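Local coordinates for protein Lysine/ornithine decarboxylase (Selenomonas ruminantium, PDB 5GJO) that decarboxylates L-lysine and L-ornithine to cadaverine and putrescine with similar efficiency, as a homodimer that depends on pyridoxal 5'-phosphate, at residues T14-I19 with D374-Y378; T21-S27 with A265-S271; G258-T264 with E349-Y353; T270-T275 with L339-D343. The protein carries 2 engineered substitutions. One frame throughout, in Å; residues are numbered along the deposited sequence.

Taken together, the four contacts follow the chemistry of one chain from its surface to its cofactor. Contact 1 lies towards the outside and joins two helices near the chain ends through a salt bridge and a hydrogen bond to a glutamine side-chain amide. Contact 2 is core: an antiparallel strand pair with apolar side chains, tied to contact 1 where Phe-23 packs on Leu-15. Strand 266-276 runs on from contact 2 into contact 4, and the two share Thr-270 and Ser-271; there the partner is a partly exposed turn at the subunit boundary. Contact 3, wholly buried, has backbone and hydroxyl hydrogen bonds between two glycine-containing segments that also bind the cofactor phosphate, and touches contact 2 where Val-266 meets Met-350 and Gly-351.

Contact 1: residues T14-I19 with D374-Y378; sequences TLAKRI and DQPEY
The last turn of helix 9-18 faces the first turn of helix 376-384, with the CA atoms of Leu-15 and Glu-377 7.8 Å apart and Gln-375 at the N-cap position of the second helix. Across this gap Arg-18 and Glu-377 reach for each other from opposite directions, and the guanidinium grips the carboxylate end-on with two nitrogens. The Glu-377 chain bends at chi2 (75°) to present both oxygens. NH1 of Arg-18 lies 2.8 Å from OE1 of Glu-377, while NH2 of Arg-18 uses the syn lone pair of OE2 of Glu-377 at 3.0 Å. The anti lone pair of that same oxygen takes the hydroxyl of Thr-14, whose OG1 is 2.7 Å from OE2 of Glu-377, so three donors fix the rotation of the carboxylate. NH1 of Arg-18 gives a further bond to OE1 of Gln-375 at 2.9 Å, with guanidinium and amide only 6° from coplanar, and a water links NE of Arg-18 to that oxygen. NE2 of Gln-375 is bonded to Ile-371 O, which holds the amide. Pro-376 lays CD over one guanidinium face. Buried Leu-15 rests CD2 3.6 Å from OE1 of Glu-377, also buried. The arrangement is a bidentate arginine-glutamate salt bridge joining helices from near the two chain ends.

Contact 2: residues T21-S27 with A265-S271; sequences TPFLVAS and AVNLVTS
Phe-23 and Val-269 form the tightly packed part of this strand pair, lying side by side and pointing the same way. CB of Val-269 sits over one face of the Phe-23 ring, 4.0 Å from its centroid, in a CH-pi contact. The ring is placed there by a chi1 of 58°, which sets CG between the backbone N and the carbonyl carbon, while CG2 of Val-25 meets its edge. The pair is hydrogen-bonded in both directions, with N of Val-269 2.9 Å from O of Phe-23; Val-25 and Asn-267 repeat the pattern two residues on. On the other face of the sheet, Leu-24 slants across Leu-268, its CD2 touching CB of Leu-268 and CG1 of Val-266, each at 3.9 Å, and Ala-26 completes the row against Val-266 CG2.

Towards Thr-21 the character changes: hydroxyls join the apolar contacts, and Thr-21 itself is partly exposed. OG of Ser-271 donates to OG1 of Thr-21 at 2.7 Å, and Asp-287 also holds that threonine hydroxyl. A cis peptide bond precedes Pro-22, which packs on Arg-101 of the second subunit. Strand 23-26 thus pairs antiparallel with 266-276 and parallel with 369-371, within a mixed sheet consistent with the beta domain that accompanies the PLP-binding barrel in class-II decarboxylases.

Contact 3: residues G258-T264 with E349-Y353; sequences GRYMCGT and EMGSY. With PLP (pyridoxal-5'-phosphate), chain H.
Two glycines let the backbones meet almost without side chains: the CA atoms of Gly-263 and Gly-351 are just 3.9 Å apart. N of Gly-351 donates to O of Gly-263 at 3.1 Å, and CA of Gly-351 directs a nearly straight CA-H...O contact at O of Cys-262. Beside them Ser-352, with OG anti to its carbonyl carbon (chi1 -59°), turns that hydroxyl onto O of Arg-259 at 2.7 Å, a carbonyl that also accepts from Gly-263 N within the helix. A water joins this hydroxyl to Gly-258 O and Cys-262 N.

At the cofactor end, N of Arg-259 lies 2.6 Å and OH of Tyr-353 2.8 Å from O3P of PLP; that oxygen lies at the edge of the tyrosine ring. N of Gly-258 bonds to O1P of PLP at 3.0 Å. The two segments thus grip one phosphate together. The side chains of Arg-259 and Tyr-353 cross at about a right angle, with CD2 of Tyr-353 over one guanidinium face and the planes 53° apart; the arginine itself is salt-bridged to Asp-300. From the short, weakly bonded helix 259-263, Met-261 packs on strand 45-50 and helix 57-65, and Tyr-260 on helix 28-41, while Met-350 pairs through its backbone with Val-266, joining the loop after strand 344-347 to strand 266-276.

Contact 4: residues T270-T275 with L339-D343; sequences TSVIGT and LKIGD
Val-272 and Ile-341 set the shape of this contact, one pressing into the turn 340-343 and the other reaching onward along the strand, towards Gly-274. The valine points at the turn, with CB 3.7 Å from O of Lys-340, and CG2 of Val-272 goes on to touch CD1 of Leu-339 at 4.2 Å. With CG1 anti to the carbonyl carbon (chi1 -70°), Ile-341 extends along the strand, so that its CG1 and CD1 lie against Gly-274 CA and Ile-273 O. Thr-275 comes in at the far end, its methyl CG2 3.8 Å from O of Leu-339.

Two backbone hydrogen bonds join the segments: N of Val-272 lies 2.8 Å from O of Asp-343, and N of Gly-342 lies 2.8 Å from O of Val-272 with an almost straight N-H...O angle of 179°. The turn is braced from within, since Lys-340 O accepts from N of Asp-343, and OD2 of Asp-343 lies 2.9 Å from N of Lys-340, which approaches from above the carboxylate plane.

The second subunit adjoins the strand, where Lys-124 of that subunit bonds to Ile-273 O and Ser-120 of it to Thr-275 O. Ile-273 and Gly-274 both face Ile-285 in a classic beta bulge, while the partner across the contact is a type II beta turn with Gly-342 at its third position, leading into strand 344-347.

Contact 1: residues T14-I19 with D374-Y378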
# COMPACT_ATOMS: atom_id res chain seq x y z
N THR A 14 7.36 9.24 27.33
CA THR A 14 6.88 10.58 27.40
C THR A 14 6.23 11.00 26.07
O THR A 14 5.14 11.60 26.05
CB THR A 14 7.93 11.55 27.91
OG1 THR A 14 9.05 11.68 27.04
CG2 THR A 14 8.42 11.06 29.39
N LEU A 15 6.84 10.60 24.96
CA LEU A 15 6.24 10.90 23.66
C LEU A 15 4.85 10.28 23.57
O LEU A 15 3.88 10.91 23.12
CB LEU A 15 7.17 10.44 22.50
CG LEU A 15 8.39 11.34 22.26
CD1 LEU A 15 9.43 10.54 21.48
CD2 LEU A 15 7.92 12.54 21.43
N ALA A 16 4.75 9.01 23.92
CA ALA A 16 3.47 8.27 23.73
C ALA A 16 2.40 8.66 24.74
O ALA A 16 1.20 8.48 24.49
CB ALA A 16 3.73 6.77 23.75
N LYS A 17 2.80 9.22 25.86
CA LYS A 17 1.83 9.80 26.78
C LYS A 17 1.12 11.00 26.15
O LYS A 17 -0.04 11.22 26.34
CB LYS A 17 2.52 10.28 28.03
CG LYS A 17 2.15 9.53 29.28
CD LYS A 17 2.88 10.10 30.49
CE LYS A 17 3.78 9.07 31.18
NZ LYS A 17 5.12 9.62 31.56
N ARG A 18 1.93 11.81 25.49
CA ARG A 18 1.50 13.00 24.76
C ARG A 18 0.78 12.79 23.43
O ARG A 18 -0.15 13.48 23.12
CB ARG A 18 2.67 13.94 24.60
CG ARG A 18 2.30 15.31 24.15
CD ARG A 18 3.47 16.26 24.35
NE ARG A 18 4.58 15.99 23.45
CZ ARG A 18 5.74 15.47 23.82
NH1 ARG A 18 6.67 15.29 22.92
NH2 ARG A 18 5.98 15.13 25.07
N ILE A 19 1.27 11.83 22.67
CA ILE A 19 0.85 11.63 21.30
C ILE A 19 0.29 10.23 21.10
O ILE A 19 0.98 9.28 21.34
CB ILE A 19 2.06 11.81 20.36
CG1 ILE A 19 2.76 13.15 20.57
CG2 ILE A 19 1.66 11.63 18.91
CD1 ILE A 19 4.14 13.21 19.97
N ASP A 374 11.13 19.55 17.43
CA ASP A 374 10.07 20.40 17.94
C ASP A 374 9.52 19.92 19.29
O ASP A 374 8.57 20.46 19.78
CB ASP A 374 8.94 20.53 16.93
CG ASP A 374 9.34 21.33 15.71
OD1 ASP A 374 10.26 22.12 15.83
OD2 ASP A 374 8.74 21.14 14.65
N GLN A 375 10.12 18.87 19.83
CA GLN A 375 9.57 18.21 21.03
C GLN A 375 10.47 18.49 22.20
O GLN A 375 11.60 18.67 22.04
CB GLN A 375 9.52 16.67 20.93
CG GLN A 375 8.82 16.18 19.65
CD GLN A 375 7.45 16.76 19.48
OE1 GLN A 375 6.62 16.75 20.40
NE2 GLN A 375 7.18 17.22 18.28
N PRO A 376 9.91 18.51 23.41
CA PRO A 376 10.73 18.78 24.57
C PRO A 376 11.76 17.72 24.81
O PRO A 376 12.78 17.99 25.39
CB PRO A 376 9.75 18.79 25.74
CG PRO A 376 8.49 18.19 25.27
CD PRO A 376 8.47 18.44 23.77
N GLU A 377 11.54 16.50 24.37
CA GLU A 377 12.57 15.46 24.51
C GLU A 377 13.89 15.80 23.81
O GLU A 377 14.96 15.44 24.30
CB GLU A 377 12.08 14.11 24.00
CG GLU A 377 10.95 13.50 24.80
CD GLU A 377 9.53 14.10 24.64
OE1 GLU A 377 9.31 14.94 23.74
OE2 GLU A 377 8.56 13.71 25.40
N TYR A 378 13.85 16.47 22.67
CA TYR A 378 15.06 16.94 21.98
C TYR A 378 15.76 17.96 22.78
O TYR A 378 16.99 17.89 22.99
CB TYR A 378 14.68 17.50 20.61
CG TYR A 378 15.79 18.09 19.88
CD1 TYR A 378 16.83 17.29 19.31
CD2 TYR A 378 15.88 19.48 19.77
CE1 TYR A 378 17.89 17.91 18.59
CE2 TYR A 378 16.96 20.08 19.14
CZ TYR A 378 17.91 19.30 18.50
OH TYR A 378 18.95 19.90 17.82
O HOH W 1 3.97 16.95 20.84

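Contact 2: residues T21-S27 with A265-S271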
# COMPACT_ATOMS: atom_id res chain seq x y z
N THR A 21 -0.40 6.72 19.67
CA THR A 21 0.23 5.80 18.77
C THR A 21 -0.73 5.35 17.69
O THR A 21 -1.94 5.30 17.97
CB THR A 21 0.77 4.58 19.51
OG1 THR A 21 -0.25 3.94 20.27
CG2 THR A 21 1.91 4.97 20.40
N PRO A 22 -0.24 4.89 16.55
CA PRO A 22 1.15 4.87 16.16
C PRO A 22 1.58 6.24 15.63
O PRO A 22 0.80 7.02 15.00
CB PRO A 22 1.15 3.86 15.02
CG PRO A 22 -0.23 4.05 14.42
CD PRO A 22 -1.11 4.32 15.53
N PHE A 23 2.86 6.54 15.75
CA PHE A 23 3.46 7.67 15.08
C PHE A 23 4.89 7.43 14.78
O PHE A 23 5.56 6.65 15.52
CB PHE A 23 3.29 8.93 15.95
CG PHE A 23 3.88 8.83 17.34
CD1 PHE A 23 5.18 9.24 17.59
CD2 PHE A 23 3.12 8.38 18.38
CE1 PHE A 23 5.69 9.13 18.90
CE2 PHE A 23 3.62 8.29 19.65
CZ PHE A 23 4.92 8.63 19.87
N LEU A 24 5.38 8.12 13.75
CA LEU A 24 6.79 8.17 13.44
C LEU A 24 7.43 9.36 14.08
O LEU A 24 6.79 10.42 14.20
CB LEU A 24 7.02 8.23 11.95
CG LEU A 24 6.53 6.99 11.17
CD1 LEU A 24 6.27 7.33 9.74
CD2 LEU A 24 7.51 5.85 11.20
N VAL A 25 8.70 9.27 14.42
CA VAL A 25 9.46 10.39 14.95
C VAL A 25 10.72 10.56 14.08
O VAL A 25 11.53 9.57 13.93
CB VAL A 25 9.88 10.18 16.41
CG1 VAL A 25 10.71 11.33 16.92
CG2 VAL A 25 8.67 9.87 17.32
N ALA A 26 10.85 11.68 13.42
CA ALA A 26 11.95 12.03 12.55
C ALA A 26 12.91 13.02 13.15
O ALA A 26 12.47 14.12 13.63
CB ALA A 26 11.43 12.62 11.25
N SER A 27 14.21 12.71 13.04
CA SER A 27 15.25 13.63 13.54
C SER A 27 15.87 14.42 12.38
O SER A 27 16.54 13.87 11.51
CB SER A 27 16.32 12.89 14.31
OG SER A 27 17.51 13.69 14.48
N ALA A 265 17.10 8.03 10.25
CA ALA A 265 16.68 9.21 10.96
C ALA A 265 15.27 9.17 11.54
O ALA A 265 14.79 10.18 12.01
CB ALA A 265 16.81 10.41 10.06
N VAL A 266 14.55 8.05 11.42
CA VAL A 266 13.14 7.95 11.76
C VAL A 266 12.89 6.67 12.57
O VAL A 266 13.49 5.60 12.24
CB VAL A 266 12.27 7.99 10.50
CG1 VAL A 266 10.80 7.97 10.89
CG2 VAL A 266 12.58 9.18 9.63
N ASN A 267 12.09 6.76 13.62
CA ASN A 267 11.67 5.61 14.42
C ASN A 267 10.14 5.57 14.41
O ASN A 267 9.52 6.58 14.30
CB ASN A 267 12.10 5.72 15.89
CG ASN A 267 13.60 5.59 16.13
OD1 ASN A 267 14.04 5.64 17.26
ND2 ASN A 267 14.37 5.43 15.07
N LEU A 268 9.58 4.38 14.51
CA LEU A 268 8.16 4.17 14.74
C LEU A 268 7.89 3.80 16.15
O LEU A 268 8.57 2.88 16.75
CB LEU A 268 7.61 3.04 13.88
CG LEU A 268 6.18 2.62 14.11
CD1 LEU A 268 5.21 3.67 13.59
CD2 LEU A 268 6.01 1.32 13.31
N VAL A 269 6.89 4.44 16.74
CA VAL A 269 6.38 4.08 18.09
C VAL A 269 4.95 3.55 17.94
O VAL A 269 4.06 4.24 17.39
CB VAL A 269 6.35 5.26 19.06
CG1 VAL A 269 5.94 4.80 20.45
CG2 VAL A 269 7.77 5.92 19.14
N THR A 270 4.76 2.34 18.39
CA THR A 270 3.49 1.64 18.25
C THR A 270 3.13 0.96 19.55
O THR A 270 4.03 0.46 20.27
CB THR A 270 3.49 0.76 17.00
OG1 THR A 270 2.26 0.03 16.93
CG2 THR A 270 4.60 -0.25 17.02
N SER A 271 1.84 0.90 19.86
CA SER A 271 1.38 0.23 21.10
C SER A 271 0.88 -1.18 20.84
O SER A 271 0.25 -1.46 19.79
CB SER A 271 0.23 1.00 21.75
OG SER A 271 0.68 2.27 22.16

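Contact 3: residues G258-T264 with E349-Y353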
# COMPACT_ATOMS: atom_id res chain seq x y z
N GLY A 258 17.97 8.24 -2.21
CA GLY A 258 16.69 8.25 -1.54
C GLY A 258 16.83 7.60 -0.14
O GLY A 258 16.88 8.30 0.87
N ARG A 259 16.89 6.27 -0.12
CA ARG A 259 16.85 5.47 1.14
C ARG A 259 17.78 5.98 2.21
O ARG A 259 17.43 6.06 3.40
CB ARG A 259 17.20 4.00 0.83
CG ARG A 259 16.83 3.06 1.96
CD ARG A 259 17.39 1.68 1.62
NE ARG A 259 16.76 1.09 0.45
CZ ARG A 259 15.59 0.49 0.41
NH1 ARG A 259 14.84 0.35 1.50
NH2 ARG A 259 15.18 -0.04 -0.74
N TYR A 260 18.98 6.30 1.79
CA TYR A 260 20.05 6.63 2.71
C TYR A 260 19.76 7.90 3.53
O TYR A 260 20.13 7.99 4.67
CB TYR A 260 21.41 6.73 1.96
CG TYR A 260 22.45 7.52 2.70
CD1 TYR A 260 23.26 6.95 3.65
CD2 TYR A 260 22.56 8.88 2.51
CE1 TYR A 260 24.18 7.70 4.36
CE2 TYR A 260 23.48 9.64 3.21
CZ TYR A 260 24.29 9.04 4.13
OH TYR A 260 25.18 9.81 4.83
N MET A 261 19.16 8.90 2.90
CA MET A 261 19.11 10.23 3.50
C MET A 261 18.32 10.21 4.82
O MET A 261 18.77 10.82 5.78
CB MET A 261 18.55 11.26 2.53
CG MET A 261 18.88 12.70 2.87
SD MET A 261 20.66 12.99 2.85
CE MET A 261 21.06 12.86 1.11
N CYS A 262 17.18 9.50 4.86
CA CYS A 262 16.34 9.51 6.08
C CYS A 262 16.20 8.16 6.73
O CYS A 262 15.54 8.08 7.76
CB CYS A 262 14.97 10.08 5.78
SG CYS A 262 14.97 11.58 4.80
N GLY A 263 16.72 7.08 6.12
CA GLY A 263 16.42 5.76 6.63
C GLY A 263 16.75 5.61 8.09
O GLY A 263 15.93 5.08 8.88
N THR A 264 17.92 6.10 8.43
CA THR A 264 18.43 5.97 9.80
C THR A 264 18.03 7.21 10.70
O THR A 264 18.55 7.37 11.78
CB THR A 264 19.94 5.94 9.84
OG1 THR A 264 20.46 6.97 9.01
CG2 THR A 264 20.39 4.56 9.29
N GLU A 349 15.30 2.71 12.27
CA GLU A 349 15.65 2.67 10.85
C GLU A 349 14.39 2.49 9.97
O GLU A 349 14.39 1.66 9.04
CB GLU A 349 16.72 1.59 10.55
CG GLU A 349 18.10 1.89 11.23
CD GLU A 349 18.14 1.56 12.69
OE1 GLU A 349 17.82 0.43 13.10
OE2 GLU A 349 18.50 2.43 13.50
N MET A 350 13.41 3.33 10.26
CA MET A 350 12.12 3.28 9.61
C MET A 350 11.82 4.46 8.67
O MET A 350 10.70 4.71 8.35
CB MET A 350 11.02 3.10 10.65
CG MET A 350 10.50 1.68 10.71
SD MET A 350 8.75 1.65 10.53
CE MET A 350 8.29 -0.05 10.25
N GLY A 351 12.86 5.15 8.25
CA GLY A 351 12.70 6.36 7.55
C GLY A 351 12.41 6.28 6.07
O GLY A 351 12.00 7.32 5.47
N SER A 352 12.65 5.14 5.44
CA SER A 352 12.59 5.09 3.97
C SER A 352 11.74 3.99 3.38
O SER A 352 11.83 2.85 3.81
CB SER A 352 13.98 4.96 3.36
OG SER A 352 14.76 6.04 3.77
N TYR A 353 10.87 4.36 2.43
CA TYR A 353 9.98 3.36 1.80
C TYR A 353 9.08 2.62 2.82
O TYR A 353 8.89 1.42 2.77
CB TYR A 353 10.72 2.41 0.88
CG TYR A 353 11.56 3.16 -0.17
CD1 TYR A 353 10.95 3.87 -1.20
CD2 TYR A 353 12.93 3.17 -0.09
CE1 TYR A 353 11.73 4.52 -2.11
CE2 TYR A 353 13.74 3.84 -1.00
CZ TYR A 353 13.12 4.55 -2.03
OH TYR A 353 13.86 5.25 -2.98
N1 PLP H . 16.57 8.10 -8.11
C2 PLP H . 15.82 7.32 -8.93
C2A PLP H . 15.62 7.71 -10.37
C3 PLP H . 15.19 6.08 -8.40
O3 PLP H . 14.43 5.28 -9.20
C4 PLP H . 15.42 5.75 -6.98
C4A PLP H . 14.83 4.54 -6.36
O4A PLP H . 13.83 4.03 -6.84
C5 PLP H . 16.27 6.69 -6.19
C6 PLP H . 16.80 7.81 -6.82
C5A PLP H . 16.55 6.42 -4.73
O4P PLP H . 17.05 5.09 -4.58
P PLP H . 17.66 4.60 -3.17
O1P PLP H . 18.85 5.51 -2.96
O2P PLP H . 18.01 3.15 -3.41
O3P PLP H . 16.53 4.82 -2.20
O HOH W 2 15.17 8.68 3.02

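Contact 4: residues T270-T275 with L339-D343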
# COMPACT_ATOMS: atom_id res chain seq x y z
N THR A 270 4.76 2.34 18.39
CA THR A 270 3.49 1.64 18.25
C THR A 270 3.13 0.96 19.55
O THR A 270 4.03 0.46 20.27
CB THR A 270 3.49 0.76 17.00
OG1 THR A 270 2.26 0.03 16.93
CG2 THR A 270 4.60 -0.25 17.02
N SER A 271 1.84 0.90 19.86
CA SER A 271 1.38 0.23 21.10
C SER A 271 0.88 -1.18 20.84
O SER A 271 0.25 -1.46 19.79
CB SER A 271 0.23 1.00 21.75
OG SER A 271 0.68 2.27 22.16
N VAL A 272 1.07 -2.01 21.86
CA VAL A 272 0.37 -3.30 21.99
C VAL A 272 -1.10 -3.01 22.36
O VAL A 272 -1.42 -2.41 23.39
CB VAL A 272 1.02 -4.24 23.07
CG1 VAL A 272 0.24 -5.59 23.21
CG2 VAL A 272 2.47 -4.44 22.70
N ILE A 273 -1.98 -3.38 21.45
CA ILE A 273 -3.42 -3.21 21.65
C ILE A 273 -4.14 -4.50 22.05
O ILE A 273 -5.29 -4.46 22.51
CB ILE A 273 -4.15 -2.46 20.49
CG1 ILE A 273 -4.00 -3.18 19.17
CG2 ILE A 273 -3.66 -1.03 20.32
CD1 ILE A 273 -4.91 -2.60 18.12
N GLY A 274 -3.49 -5.63 21.84
CA GLY A 274 -4.04 -6.92 22.25
C GLY A 274 -2.95 -7.95 22.44
O GLY A 274 -1.86 -7.86 21.83
N THR A 275 -3.22 -8.92 23.32
CA THR A 275 -2.39 -10.08 23.47
C THR A 275 -3.21 -11.35 23.19
O THR A 275 -4.47 -11.34 23.24
CB THR A 275 -1.84 -10.23 24.87
OG1 THR A 275 -2.93 -10.36 25.82
CG2 THR A 275 -1.02 -8.97 25.27
N LEU A 339 4.90 -8.99 27.18
CA LEU A 339 4.29 -7.67 27.01
C LEU A 339 2.79 -7.64 27.40
O LEU A 339 2.13 -8.69 27.38
CB LEU A 339 4.46 -7.21 25.52
CG LEU A 339 5.87 -7.19 24.97
CD1 LEU A 339 5.86 -6.80 23.49
CD2 LEU A 339 6.74 -6.24 25.76
N LYS A 340 2.30 -6.46 27.71
CA LYS A 340 0.91 -6.27 28.11
C LYS A 340 0.32 -5.18 27.25
O LYS A 340 1.04 -4.32 26.72
CB LYS A 340 0.78 -5.78 29.53
CG LYS A 340 1.69 -6.39 30.55
CD LYS A 340 1.17 -7.72 31.02
CE LYS A 340 2.07 -8.27 32.14
NZ LYS A 340 1.20 -8.86 33.18
N ILE A 341 -1.01 -5.21 27.14
CA ILE A 341 -1.74 -4.18 26.43
C ILE A 341 -1.33 -2.82 27.00
O ILE A 341 -1.22 -2.65 28.25
CB ILE A 341 -3.25 -4.37 26.58
CG1 ILE A 341 -3.65 -5.60 25.78
CG2 ILE A 341 -4.01 -3.11 26.09
CD1 ILE A 341 -5.13 -5.96 25.91
N GLY A 342 -1.06 -1.86 26.09
CA GLY A 342 -0.61 -0.53 26.51
C GLY A 342 0.91 -0.33 26.49
O GLY A 342 1.37 0.84 26.47
N ASP A 343 1.71 -1.43 26.46
CA ASP A 343 3.17 -1.34 26.30
C ASP A 343 3.46 -0.76 24.90
O ASP A 343 2.70 -1.01 23.94
CB ASP A 343 3.90 -2.69 26.45
CG ASP A 343 3.89 -3.25 27.91
OD1 ASP A 343 3.53 -2.51 28.83
OD2 ASP A 343 4.30 -4.42 28.05